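Local coordinates for TATA-box-binding protein (Sulfolobus acidocaldarius, PDB 1MP9) that probably binds the TATA box of archaeal promoters as a general transcription factor that helps activate genes for RNA polymerase, at residues A20-D25 with G100-Q105. Residues are numbered along the deposited sequence; the frame is centred on the assembly and turned at random.
Sequences ATVTLD and GKPKIQ
In the saddle fold of the TATA-binding protein, strands 12-23 and 103-114, which lead into the two repeats, pair antiparallel near the middle of one curved sheet. Here the end of strand 12-23 meets the start of strand 103-114. The axes of the two short strand segments approach to 4.7 Å, with their N-to-C directions 158° apart. Thr-21 and Gln-105 form a hydrogen-bonded pair. Thr-21 N gives its hydrogen to Gln-105 O at 2.8 Å, nearly straight at 168°. Gln-105 N returns an equally short bond to Thr-21 O and lies in the plane of that carbonyl. The bond from Thr-23 N to Lys-103 O is weak, at 3.4 Å. The same Lys-103 O also receives a CA-H contact from Val-22.

Val-22 and Ile-104 are a non-hydrogen-bonded pair, with their side chains side by side on one face. Val-22 CG1, anti to the backbone N (chi1 178°), reaches Pro-102 CB at 3.7 Å. Val-22 CG2 rests against Ile-104 CG1 at 3.8 Å. The other branch of Ile-104, CG2, lies 4.2 Å from Ala-20 CB. Pro-102 continues this apolar row. Pro-102 CB also comes close to the carbonyl oxygen of Thr-23 and lies 4.0 Å from Leu-24 CD2. Thr-21, Thr-23, Lys-103 and Gln-105 project from the other face, turned away from helix 77-93. In the TBP family this helix-free concave face receives TATA-box DNA, as is probably the case here.

Helix 77-93 covers the apolar face: Leu-80 touches Ala-20, Val-84 meets both Val-22 and Ile-104, and Ile-88 packs on Pro-102. On its other edge, strand 12-23 bonds to strand 68-72, through Ala-20 with Val-71 and Val-22 with Met-69. The contact thus joins strand 12-23 to the start of the strand leading into the second repeat.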
# COMPACT_ATOMS: atom_id res chain seq x y z
N ALA A 20 1.03 -3.65 -19.21
CA ALA A 20 0.42 -2.81 -20.24
C ALA A 20 -0.68 -3.58 -20.99
O ALA A 20 -0.74 -4.81 -20.96
CB ALA A 20 1.51 -2.33 -21.28
N THR A 21 -1.50 -2.81 -21.68
CA THR A 21 -2.61 -3.32 -22.46
C THR A 21 -2.38 -3.04 -23.95
O THR A 21 -1.87 -1.98 -24.32
CB THR A 21 -3.90 -2.62 -22.01
OG1 THR A 21 -4.39 -3.30 -20.85
CG2 THR A 21 -4.94 -2.68 -23.07
N VAL A 22 -2.73 -4.01 -24.80
CA VAL A 22 -2.61 -3.84 -26.24
C VAL A 22 -3.95 -4.24 -26.81
O VAL A 22 -4.38 -5.39 -26.67
CB VAL A 22 -1.52 -4.75 -26.87
CG1 VAL A 22 -1.50 -4.53 -28.40
CG2 VAL A 22 -0.18 -4.42 -26.30
N THR A 23 -4.63 -3.28 -27.43
CA THR A 23 -5.94 -3.56 -27.98
C THR A 23 -5.80 -4.01 -29.42
O THR A 23 -5.22 -3.30 -30.25
CB THR A 23 -6.85 -2.33 -27.89
OG1 THR A 23 -6.88 -1.88 -26.53
CG2 THR A 23 -8.26 -2.68 -28.31
N LEU A 24 -6.29 -5.21 -29.72
CA LEU A 24 -6.20 -5.73 -31.07
C LEU A 24 -7.46 -5.43 -31.87
O LEU A 24 -7.64 -5.93 -32.99
CB LEU A 24 -5.93 -7.24 -31.06
CG LEU A 24 -4.64 -7.66 -30.37
CD1 LEU A 24 -4.37 -9.13 -30.65
CD2 LEU A 24 -3.49 -6.82 -30.89
N ASP A 25 -8.33 -4.61 -31.28
CA ASP A 25 -9.59 -4.17 -31.90
C ASP A 25 -10.24 -5.22 -32.81
O ASP A 25 -10.29 -5.06 -34.04
CB ASP A 25 -9.34 -2.85 -32.67
CG ASP A 25 -10.63 -2.17 -33.14
OD1 ASP A 25 -11.57 -2.02 -32.33
OD2 ASP A 25 -10.69 -1.77 -34.32
N GLY A 100 -5.46 -2.27 -38.22
CA GLY A 100 -4.61 -1.11 -38.01
C GLY A 100 -3.58 -1.33 -36.93
O GLY A 100 -3.53 -2.41 -36.33
N LYS A 101 -2.76 -0.31 -36.67
CA LYS A 101 -1.73 -0.41 -35.64
C LYS A 101 -2.33 -0.48 -34.24
O LYS A 101 -3.10 0.38 -33.83
CB LYS A 101 -0.79 0.80 -35.71
CG LYS A 101 -0.13 0.98 -37.07
CD LYS A 101 0.63 -0.28 -37.48
CE LYS A 101 0.87 -0.32 -38.99
NZ LYS A 101 1.47 -1.63 -39.38
N PRO A 102 -2.00 -1.54 -33.49
CA PRO A 102 -2.54 -1.68 -32.13
C PRO A 102 -1.88 -0.66 -31.22
O PRO A 102 -0.69 -0.38 -31.34
CB PRO A 102 -2.16 -3.11 -31.76
CG PRO A 102 -0.86 -3.32 -32.53
CD PRO A 102 -1.20 -2.72 -33.87
N LYS A 103 -2.65 -0.07 -30.32
CA LYS A 103 -2.07 0.90 -29.42
C LYS A 103 -1.69 0.19 -28.12
O LYS A 103 -2.33 -0.77 -27.72
CB LYS A 103 -3.05 2.04 -29.11
CG LYS A 103 -3.36 2.96 -30.29
CD LYS A 103 -4.26 4.10 -29.84
CE LYS A 103 -4.57 5.07 -30.97
NZ LYS A 103 -5.47 6.19 -30.52
N ILE A 104 -0.65 0.69 -27.48
CA ILE A 104 -0.15 0.12 -26.25
C ILE A 104 -0.36 1.11 -25.12
O ILE A 104 0.15 2.22 -25.19
CB ILE A 104 1.36 -0.15 -26.36
CG1 ILE A 104 1.63 -1.23 -27.40
CG2 ILE A 104 1.92 -0.54 -25.02
CD1 ILE A 104 3.12 -1.48 -27.61
N GLN A 105 -1.08 0.72 -24.08
CA GLN A 105 -1.29 1.61 -22.95
C GLN A 105 -0.73 1.02 -21.66
O GLN A 105 -1.06 -0.11 -21.28
CB GLN A 105 -2.78 1.93 -22.76
CG GLN A 105 -3.43 2.52 -24.00
CD GLN A 105 -4.86 3.00 -23.78
OE1 GLN A 105 -5.11 3.94 -23.02
NE2 GLN A 105 -5.81 2.37 -24.46